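Local coordinates for fiber KNOB domain (Avirulent turkey hemorrhagic enteritis virus, PDB 4D63), which forms the trimeric head of the turkey adenovirus 3 fibre, binds sialic acid, and so probably recognises sialylated receptors on host cells, at residues A[57-68]-A[76-84]; A[143-151]-A[160-168]. One frame throughout, in Å; residues are numbered along the deposited sequence.

Interaction 1: A[57-68]-A[76-84]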
loop_
_atom_site.group_PDB
_atom_site.type_symbol
_atom_site.label_atom_id
_atom_site.label_comp_id
_atom_site.label_asym_id
_atom_site.label_seq_id
_atom_site.Cartn_x
_atom_site.Cartn_y
_atom_site.Cartn_z
ATOM N N PHE A 57 -12.756 11.778 -13.318
ATOM C CA PHE A 57 -11.906 11.866 -14.458
ATOM C C PHE A 57 -12.652 11.166 -15.560
ATOM O O PHE A 57 -13.562 10.361 -15.318
ATOM C CB PHE A 57 -10.586 11.135 -14.241
ATOM C CG PHE A 57 -9.719 11.701 -13.152
ATOM C CD1 PHE A 57 -8.984 12.836 -13.366
ATOM C CD2 PHE A 57 -9.596 11.050 -11.936
ATOM C CE1 PHE A 57 -8.162 13.347 -12.387
ATOM C CE2 PHE A 57 -8.783 11.559 -10.946
ATOM C CZ PHE A 57 -8.058 12.710 -11.171
ATOM N N VAL A 58 -12.238 11.454 -16.781
ATOM C CA VAL A 58 -12.778 10.798 -17.950
ATOM C C VAL A 58 -11.612 10.336 -18.806
ATOM O O VAL A 58 -10.601 11.036 -18.920
ATOM C CB VAL A 58 -13.704 11.754 -18.742
ATOM C CG1 VAL A 58 -14.277 11.048 -19.964
ATOM C CG2 VAL A 58 -14.837 12.240 -17.833
ATOM N N THR A 59 -11.742 9.138 -19.376
ATOM C CA THR A 59 -10.693 8.560 -20.210
ATOM C C THR A 59 -10.894 8.923 -21.671
ATOM O O THR A 59 -11.925 9.470 -22.038
ATOM C CB THR A 59 -10.686 7.020 -20.120
ATOM O OG1 THR A 59 -11.841 6.504 -20.783
ATOM C CG2 THR A 59 -10.683 6.533 -18.639
ATOM N N LYS A 60 -9.901 8.567 -22.487
ATOM C CA LYS A 60 -9.924 8.713 -23.947
ATOM C C LYS A 60 -11.148 8.096 -24.604
ATOM O O LYS A 60 -11.570 8.548 -25.650
ATOM C CB LYS A 60 -8.677 8.072 -24.587
ATOM C CG LYS A 60 -7.579 9.033 -25.038
ATOM C CD LYS A 60 -6.361 8.247 -25.558
ATOM C CE LYS A 60 -5.513 9.023 -26.576
ATOM N NZ LYS A 60 -4.774 10.202 -26.001
ATOM N N THR A 61 -11.688 7.035 -24.022
ATOM C CA THR A 61 -12.869 6.398 -24.582
ATOM C C THR A 61 -14.105 6.868 -23.835
ATOM O O THR A 61 -15.134 6.211 -23.883
ATOM C CB THR A 61 -12.774 4.853 -24.514
ATOM O OG1 THR A 61 -12.842 4.407 -23.157
ATOM C CG2 THR A 61 -11.477 4.365 -25.127
ATOM N N ALA A 62 -14.007 7.994 -23.135
ATOM C CA ALA A 62 -15.140 8.546 -22.413
ATOM C C ALA A 62 -15.619 7.695 -21.228
ATOM O O ALA A 62 -16.745 7.891 -20.746
ATOM C CB ALA A 62 -16.296 8.806 -23.369
ATOM N N LYS A 63 -14.795 6.759 -20.744
ATOM C CA LYS A 63 -15.108 6.109 -19.472
ATOM C C LYS A 63 -14.980 7.163 -18.377
ATOM O O LYS A 63 -14.050 7.944 -18.363
ATOM C CB LYS A 63 -14.215 4.891 -19.172
ATOM C CG LYS A 63 -14.791 4.056 -18.029
ATOM C CD LYS A 63 -13.977 2.822 -17.613
ATOM C CE LYS A 63 -14.894 1.761 -16.989
ATOM N NZ LYS A 63 -14.551 1.367 -15.588
ATOM N N VAL A 64 -15.927 7.167 -17.461
ATOM C CA VAL A 64 -15.948 8.087 -16.336
ATOM C C VAL A 64 -15.424 7.322 -15.115
ATOM O O VAL A 64 -15.956 6.252 -14.778
ATOM C CB VAL A 64 -17.401 8.553 -16.071
ATOM C CG1 VAL A 64 -17.506 9.421 -14.826
ATOM C CG2 VAL A 64 -17.949 9.284 -17.298
ATOM N N LEU A 65 -14.399 7.888 -14.464
ATOM C CA LEU A 65 -13.880 7.358 -13.205
ATOM C C LEU A 65 -14.248 8.315 -12.109
ATOM O O LEU A 65 -13.666 9.403 -11.985
ATOM C CB LEU A 65 -12.355 7.181 -13.235
ATOM C CG LEU A 65 -11.779 6.462 -14.442
ATOM C CD1 LEU A 65 -10.269 6.417 -14.308
ATOM C CD2 LEU A 65 -12.354 5.058 -14.625
ATOM N N ARG A 66 -15.189 7.893 -11.284
ATOM C CA ARG A 66 -15.684 8.739 -10.246
ATOM C C ARG A 66 -14.866 8.587 -8.961
ATOM O O ARG A 66 -14.371 7.503 -8.634
ATOM C CB ARG A 66 -17.173 8.442 -10.018
ATOM C CG ARG A 66 -18.023 8.915 -11.195
ATOM C CD ARG A 66 -19.401 8.290 -11.211
ATOM N NE ARG A 66 -20.034 8.270 -9.884
ATOM C CZ ARG A 66 -20.190 7.194 -9.093
ATOM N NH1 ARG A 66 -19.755 5.981 -9.449
ATOM N NH2 ARG A 66 -20.800 7.336 -7.912
ATOM N N TYR A 67 -14.754 9.702 -8.246
ATOM C CA TYR A 67 -14.089 9.732 -6.968
ATOM C C TYR A 67 -14.730 10.733 -6.013
ATOM O O TYR A 67 -15.452 11.615 -6.447
ATOM C CB TYR A 67 -12.624 10.092 -7.193
ATOM C CG TYR A 67 -12.376 11.437 -7.809
ATOM C CD1 TYR A 67 -12.436 12.610 -7.032
ATOM C CD2 TYR A 67 -12.053 11.555 -9.146
ATOM C CE1 TYR A 67 -12.193 13.856 -7.593
ATOM C CE2 TYR A 67 -11.800 12.798 -9.706
ATOM C CZ TYR A 67 -11.877 13.941 -8.924
ATOM O OH TYR A 67 -11.602 15.173 -9.469
ATOM N N LYS A 68 -14.444 10.579 -4.725
ATOM C CA LYS A 68 -14.712 11.599 -3.696
ATOM C C LYS A 68 -13.375 12.066 -3.158
ATOM O O LYS A 68 -12.455 11.257 -3.041
ATOM C CB LYS A 68 -15.459 11.004 -2.516
ATOM C CG LYS A 68 -16.918 10.683 -2.732
ATOM C CD LYS A 68 -17.460 9.945 -1.500
ATOM C CE LYS A 68 -18.980 10.017 -1.391
ATOM N NZ LYS A 68 -19.696 9.691 -2.654
ATOM N N LEU A 76 -4.388 16.570 -0.003
ATOM C CA LEU A 76 -5.524 16.132 -0.783
ATOM C C LEU A 76 -5.603 14.626 -0.699
ATOM O O LEU A 76 -4.677 13.926 -1.091
ATOM C CB LEU A 76 -5.400 16.557 -2.241
ATOM C CG LEU A 76 -6.574 16.027 -3.087
ATOM C CD1 LEU A 76 -7.544 17.138 -3.410
ATOM C CD2 LEU A 76 -6.118 15.364 -4.372
ATOM N N ILE A 77 -6.734 14.147 -0.204
ATOM C CA ILE A 77 -7.007 12.735 -0.085
ATOM C C ILE A 77 -8.130 12.419 -1.052
ATOM O O ILE A 77 -9.176 13.044 -1.023
ATOM C CB ILE A 77 -7.444 12.402 1.337
ATOM C CG1 ILE A 77 -6.290 12.654 2.308
ATOM C CG2 ILE A 77 -7.974 10.974 1.427
ATOM C CD1 ILE A 77 -6.698 12.484 3.757
ATOM N N ILE A 78 -7.910 11.438 -1.907
ATOM C CA ILE A 78 -8.836 11.151 -2.990
ATOM C C ILE A 78 -9.070 9.642 -3.129
ATOM O O ILE A 78 -8.122 8.869 -3.299
ATOM C CB ILE A 78 -8.334 11.749 -4.326
ATOM C CG1 ILE A 78 -9.198 11.280 -5.507
ATOM C CG2 ILE A 78 -6.878 11.416 -4.593
ATOM C CD1 ILE A 78 -9.132 12.210 -6.708
ATOM N N GLN A 79 -10.338 9.247 -3.083
ATOM C CA GLN A 79 -10.722 7.874 -3.234
ATOM C C GLN A 79 -11.535 7.658 -4.491
ATOM O O GLN A 79 -12.516 8.355 -4.700
ATOM C CB GLN A 79 -11.546 7.414 -2.038
ATOM C CG GLN A 79 -11.732 5.905 -1.981
ATOM C CD GLN A 79 -12.608 5.456 -0.831
ATOM O OE1 GLN A 79 -12.404 5.829 0.301
ATOM N NE2 GLN A 79 -13.561 4.613 -1.125
ATOM N N PHE A 80 -11.155 6.649 -5.290
ATOM C CA PHE A 80 -11.976 6.201 -6.416
ATOM C C PHE A 80 -13.106 5.345 -5.892
ATOM O O PHE A 80 -12.874 4.438 -5.094
ATOM C CB PHE A 80 -11.134 5.458 -7.448
ATOM C CG PHE A 80 -10.195 6.351 -8.199
ATOM C CD1 PHE A 80 -9.062 6.888 -7.568
ATOM C CD2 PHE A 80 -10.429 6.671 -9.523
ATOM C CE1 PHE A 80 -8.185 7.725 -8.247
ATOM C CE2 PHE A 80 -9.571 7.535 -10.198
ATOM C CZ PHE A 80 -8.448 8.049 -9.569
ATOM N N ILE A 81 -14.332 5.631 -6.352
ATOM C CA ILE A 81 -15.545 5.057 -5.767
ATOM C C ILE A 81 -16.392 4.144 -6.672
ATOM O O ILE A 81 -17.400 3.609 -6.205
ATOM C CB ILE A 81 -16.482 6.147 -5.148
ATOM C CG1 ILE A 81 -17.072 7.049 -6.251
ATOM C CG2 ILE A 81 -15.740 6.948 -4.075
ATOM C CD1 ILE A 81 -18.110 8.038 -5.778
ATOM N N ASP A 82 -16.013 3.952 -7.932
ATOM C CA ASP A 82 -16.763 3.044 -8.817
ATOM C C ASP A 82 -16.735 1.558 -8.412
ATOM O O ASP A 82 -17.650 0.815 -8.763
ATOM C CB ASP A 82 -16.258 3.170 -10.258
ATOM C CG ASP A 82 -16.624 4.515 -10.884
ATOM O OD1 ASP A 82 -17.765 4.965 -10.642
ATOM O OD2 ASP A 82 -15.772 5.122 -11.594
ATOM N N ASN A 83 -15.703 1.118 -7.693
ATOM C CA ASN A 83 -15.522 -0.318 -7.466
ATOM C C ASN A 83 -15.380 -0.654 -5.987
ATOM O O ASN A 83 -14.556 -1.487 -5.609
ATOM C CB ASN A 83 -14.293 -0.834 -8.224
ATOM C CG ASN A 83 -12.989 -0.298 -7.642
ATOM O OD1 ASN A 83 -12.955 0.816 -7.105
ATOM N ND2 ASN A 83 -11.921 -1.091 -7.723
ATOM N N ILE A 84 -16.214 -0.049 -5.152
ATOM C CA ILE A 84 -16.241 -0.447 -3.755
ATOM C C ILE A 84 -16.861 -1.863 -3.642
ATOM O O ILE A 84 -18.010 -2.078 -4.000
ATOM C CB ILE A 84 -16.923 0.626 -2.860
ATOM C CG1 ILE A 84 -16.184 1.966 -3.013
ATOM C CG2 ILE A 84 -16.907 0.188 -1.393
ATOM C CD1 ILE A 84 -16.920 3.125 -2.402
HETATM O O HOH W 1 -18.355 5.811 -13.367
HETATM O O HOH W 2 -13.905 5.077 -9.494
#
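Ile78 lays its CD1 methyl over one face of the Tyr67 ring, 3.5 Å from the ring centroid and 16° off the normal, a CH-pi contact inside the antiparallel beta hairpin of strands 64-71 and 75-80. Tyr67 turns its ring beneath that methyl by setting CG between its backbone N and carbonyl carbon (chi1 62°). On the same face of the sheet Phe80 and Phe57 meet rim to rim, with Phe57 CE2 3.8 Å from Phe80 CZ, and Leu65 CB packs at the edge of the Phe80 ring. Bulky apolar groups suit this buried side, where Ile98 also leans on Leu65 and Phe80. Lys68 and Gln79 form a hydrogen-bonded pair, their N and O atoms joined in both directions. Past the non-hydrogen-bonded pair Tyr67-Phe80, Ile81 N donates to Arg66 O at 3.0 Å. The strand ends at Phe80, and just beyond it, at the open end of the hairpin, Asp82 grips Arg66 with both carboxylate oxygens. OD2 accepts from Arg66 N at 2.8 Å, met from above the carboxylate plane. OD1 forms a salt bridge with Arg66 NH1, although the hydrogen bond within it is bent and weak. Arginine suits this exposed position because its long chain, bent at chi3, reaches the acid while one guanidinium face rests on Ile81. A water donates to both Val64 O and Asp82 OD1, lying 2.9 Å from the latter.

Interaction 2: A[143-151]-A[160-168]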
loop_
_atom_site.group_PDB
_atom_site.type_symbol
_atom_site.label_atom_id
_atom_site.label_comp_id
_atom_site.label_asym_id
_atom_site.label_seq_id
_atom_site.Cartn_x
_atom_site.Cartn_y
_atom_site.Cartn_z
ATOM N N PHE A 143 -3.929 -12.797 -15.756
ATOM C CA PHE A 143 -2.956 -12.921 -14.680
ATOM C C PHE A 143 -3.306 -11.960 -13.555
ATOM O O PHE A 143 -3.571 -10.774 -13.778
ATOM C CB PHE A 143 -1.537 -12.698 -15.235
ATOM C CG PHE A 143 -1.192 -13.668 -16.335
ATOM C CD1 PHE A 143 -1.647 -13.453 -17.638
ATOM C CD2 PHE A 143 -0.495 -14.841 -16.053
ATOM C CE1 PHE A 143 -1.392 -14.372 -18.643
ATOM C CE2 PHE A 143 -0.231 -15.762 -17.060
ATOM C CZ PHE A 143 -0.680 -15.525 -18.353
ATOM N N ILE A 144 -3.332 -12.486 -12.344
ATOM C CA ILE A 144 -3.520 -11.674 -11.178
ATOM C C ILE A 144 -2.150 -11.212 -10.751
ATOM O O ILE A 144 -1.236 -12.038 -10.627
ATOM C CB ILE A 144 -4.161 -12.476 -10.026
ATOM C CG1 ILE A 144 -5.521 -13.040 -10.453
ATOM C CG2 ILE A 144 -4.278 -11.623 -8.756
ATOM C CD1 ILE A 144 -6.586 -11.975 -10.672
ATOM N N GLN A 145 -2.035 -9.913 -10.467
ATOM C CA GLN A 145 -0.770 -9.263 -10.122
ATOM C C GLN A 145 -0.959 -8.195 -9.089
ATOM O O GLN A 145 -2.030 -7.605 -8.997
ATOM C CB GLN A 145 -0.181 -8.586 -11.364
ATOM C CG GLN A 145 0.364 -9.571 -12.380
ATOM C CD GLN A 145 0.868 -8.910 -13.635
ATOM O OE1 GLN A 145 0.773 -7.696 -13.791
ATOM N NE2 GLN A 145 1.387 -9.712 -14.556
ATOM N N VAL A 146 0.105 -7.930 -8.333
ATOM C CA VAL A 146 0.249 -6.684 -7.593
ATOM C C VAL A 146 0.707 -5.586 -8.562
ATOM O O VAL A 146 1.836 -5.635 -9.116
ATOM C CB VAL A 146 1.261 -6.794 -6.453
ATOM C CG1 VAL A 146 1.247 -5.527 -5.611
ATOM C CG2 VAL A 146 0.970 -8.042 -5.603
ATOM N N GLY A 147 -0.188 -4.616 -8.776
ATOM C CA GLY A 147 0.085 -3.465 -9.631
ATOM C C GLY A 147 0.487 -2.298 -8.774
ATOM O O GLY A 147 0.288 -2.323 -7.543
ATOM N N PHE A 148 1.074 -1.284 -9.394
ATOM C CA PHE A 148 1.483 -0.075 -8.678
ATOM C C PHE A 148 0.941 1.141 -9.436
ATOM O O PHE A 148 1.199 1.309 -10.629
ATOM C CB PHE A 148 2.999 -0.007 -8.548
ATOM C CG PHE A 148 3.559 -1.007 -7.578
ATOM C CD1 PHE A 148 3.693 -0.692 -6.230
ATOM C CD2 PHE A 148 3.950 -2.263 -8.009
ATOM C CE1 PHE A 148 4.147 -1.606 -5.338
ATOM C CE2 PHE A 148 4.439 -3.180 -7.114
ATOM C CZ PHE A 148 4.563 -2.848 -5.782
ATOM N N VAL A 149 0.198 1.997 -8.750
ATOM C CA VAL A 149 -0.504 3.082 -9.425
ATOM C C VAL A 149 -0.147 4.453 -8.841
ATOM O O VAL A 149 -0.017 4.615 -7.631
ATOM C CB VAL A 149 -2.016 2.864 -9.341
ATOM C CG1 VAL A 149 -2.763 3.932 -10.135
ATOM C CG2 VAL A 149 -2.368 1.474 -9.861
ATOM N N ARG A 150 -0.028 5.431 -9.715
ATOM C CA ARG A 150 0.200 6.818 -9.335
ATOM C C ARG A 150 -0.630 7.747 -10.198
ATOM O O ARG A 150 -0.933 7.435 -11.372
ATOM C CB ARG A 150 1.629 7.221 -9.673
ATOM C CG ARG A 150 2.682 6.889 -8.680
ATOM C CD ARG A 150 3.897 7.731 -9.018
ATOM N NE ARG A 150 3.679 9.103 -8.578
ATOM C CZ ARG A 150 4.095 10.198 -9.212
ATOM N NH1 ARG A 150 4.780 10.123 -10.334
ATOM N NH2 ARG A 150 3.808 11.394 -8.710
ATOM N N LEU A 151 -0.872 8.945 -9.680
ATOM C CA LEU A 151 -1.367 10.024 -10.524
ATOM C C LEU A 151 -0.220 10.991 -10.681
ATOM O O LEU A 151 0.513 11.269 -9.712
ATOM C CB LEU A 151 -2.546 10.726 -9.861
ATOM C CG LEU A 151 -3.768 9.897 -9.469
ATOM C CD1 LEU A 151 -4.763 10.767 -8.695
ATOM C CD2 LEU A 151 -4.473 9.285 -10.676
ATOM N N MET A 160 -2.953 8.657 -15.124
ATOM C CA MET A 160 -2.808 7.522 -14.206
ATOM C C MET A 160 -1.738 6.592 -14.748
ATOM O O MET A 160 -1.798 6.171 -15.887
ATOM C CB MET A 160 -4.130 6.748 -14.067
ATOM C CG MET A 160 -4.072 5.645 -13.028
ATOM S SD MET A 160 -5.652 4.819 -12.883
ATOM C CE MET A 160 -6.546 6.109 -12.034
ATOM N N ILE A 161 -0.747 6.306 -13.919
ATOM C CA ILE A 161 0.367 5.444 -14.285
ATOM C C ILE A 161 0.118 4.094 -13.621
ATOM O O ILE A 161 -0.009 4.000 -12.395
ATOM C CB ILE A 161 1.715 6.004 -13.796
ATOM C CG1 ILE A 161 1.871 7.495 -14.170
ATOM C CG2 ILE A 161 2.859 5.151 -14.350
ATOM C CD1 ILE A 161 1.957 7.751 -15.662
ATOM N N ILE A 162 0.036 3.053 -14.425
ATOM C CA ILE A 162 -0.186 1.709 -13.910
ATOM C C ILE A 162 0.970 0.807 -14.325
ATOM O O ILE A 162 1.150 0.540 -15.503
ATOM C CB ILE A 162 -1.486 1.092 -14.477
ATOM C CG1 ILE A 162 -2.701 1.963 -14.144
ATOM C CG2 ILE A 162 -1.672 -0.344 -13.983
ATOM C CD1 ILE A 162 -3.930 1.565 -14.910
ATOM N N GLN A 163 1.707 0.286 -13.357
ATOM C CA GLN A 163 2.799 -0.595 -13.645
ATOM C C GLN A 163 2.504 -1.945 -13.114
ATOM O O GLN A 163 1.998 -2.111 -11.971
ATOM C CB GLN A 163 4.056 -0.054 -13.047
ATOM C CG GLN A 163 4.340 1.320 -13.591
ATOM C CD GLN A 163 5.563 1.952 -13.009
ATOM O OE1 GLN A 163 5.579 2.370 -11.848
ATOM N NE2 GLN A 163 6.596 2.067 -13.826
ATOM N N CYS A 164 2.774 -2.930 -13.960
ATOM C CA CYS A 164 2.660 -4.326 -13.548
ATOM C C CYS A 164 3.815 -5.200 -14.071
ATOM O O CYS A 164 4.837 -4.678 -14.472
ATOM C CB CYS A 164 1.321 -4.856 -13.981
ATOM S SG CYS A 164 1.060 -4.753 -15.735
ATOM N N ASN A 165 3.651 -6.523 -14.020
ATOM C CA ASN A 165 4.689 -7.454 -14.373
ATOM C C ASN A 165 4.567 -7.890 -15.841
ATOM O O ASN A 165 3.504 -7.724 -16.471
ATOM C CB ASN A 165 4.592 -8.714 -13.498
ATOM C CG ASN A 165 4.472 -8.423 -12.010
ATOM O OD1 ASN A 165 3.699 -9.094 -11.297
ATOM N ND2 ASN A 165 5.243 -7.460 -11.523
ATOM N N PRO A 166 5.635 -8.512 -16.375
ATOM C CA PRO A 166 5.567 -9.054 -17.734
ATOM C C PRO A 166 4.462 -10.087 -17.919
ATOM O O PRO A 166 4.236 -10.919 -17.042
ATOM C CB PRO A 166 6.939 -9.734 -17.921
ATOM C CG PRO A 166 7.827 -9.141 -16.880
ATOM C CD PRO A 166 6.930 -8.816 -15.726
ATOM N N VAL A 167 3.796 -10.042 -19.064
ATOM C CA VAL A 167 2.841 -11.099 -19.431
ATOM C C VAL A 167 3.156 -11.633 -20.836
ATOM O O VAL A 167 3.628 -10.873 -21.705
ATOM C CB VAL A 167 1.370 -10.630 -19.364
ATOM C CG1 VAL A 167 0.975 -10.314 -17.925
ATOM C CG2 VAL A 167 1.148 -9.423 -20.256
ATOM N N PRO A 168 2.900 -12.942 -21.055
ATOM C CA PRO A 168 3.159 -13.613 -22.327
ATOM C C PRO A 168 2.045 -13.344 -23.321
ATOM O O PRO A 168 1.254 -14.236 -23.643
ATOM C CB PRO A 168 3.192 -15.088 -21.936
ATOM C CG PRO A 168 2.272 -15.180 -20.780
ATOM C CD PRO A 168 2.453 -13.899 -20.019
HETATM O O HOH W 3 2.316 -9.994 -8.882
HETATM O O HOH W 4 4.264 -7.187 -8.408
#
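Four backbone hydrogen bonds knit strands 142-154 and 157-163 into an antiparallel beta hairpin: Phe148 pairs with Gln163 and Arg150 with Ile161, each in both directions. The straightest runs from Ile161 N to Arg150 O, 2.8 Å at 175°. Beyond Gln163 the second segment leaves the sheet, and side chains take over the pairing. Gln145, with its chain extended beyond CG, slides past Asn165 in the opposite direction, their amide planes 49° apart. Its NE2 makes a weak, 3.5 Å hydrogen bond to Asn165 O; its OE1 is modelled as accepting from Asn165 N, but the position of that oxygen is less certain. An amide suits the place because it can offer both a donor and an acceptor to backbone groups that no longer pair in strand register. Two waters bridge the same gap, linking Val146 N to Asn165 OD1 and Val146 O to Asn165 ND2. Arg150 sends its guanidinium away from the hairpin, to Ser126 O, to the sialic acid pocket residue Glu125 through a salt bridge, and to Tyr93 of the third subunit. The opposite face is apolar: Val149 CG1 lies 3.6 Å from Met160 CG, and the flexible thioether, bent at chi3, carries its methyl to Leu151. At the far end Phe143 closes the contact against Val167 and Pro168, its CZ 3.8 Å from Pro168 CG.

How the interactions relate
From the N terminus, the chain runs through strand 53-59 and a turn into strand 64-71, then doubles back, and interaction 1 closes this short loop of seven residues between its segments. About sixty residues later interaction 2 closes a second hairpin, with eight residues between its segments. The two are in series, neither nesting nor crossing. Their centres lie about 18 Å apart on opposite sides of the chain's centre, yet both belong to one antiparallel sheet, in which strand 113-120 runs between strands 53-59 and 157-163. The hairpins also meet directly across the interior, where Phe80 CZ packs 3.7 Å from Met160 CE.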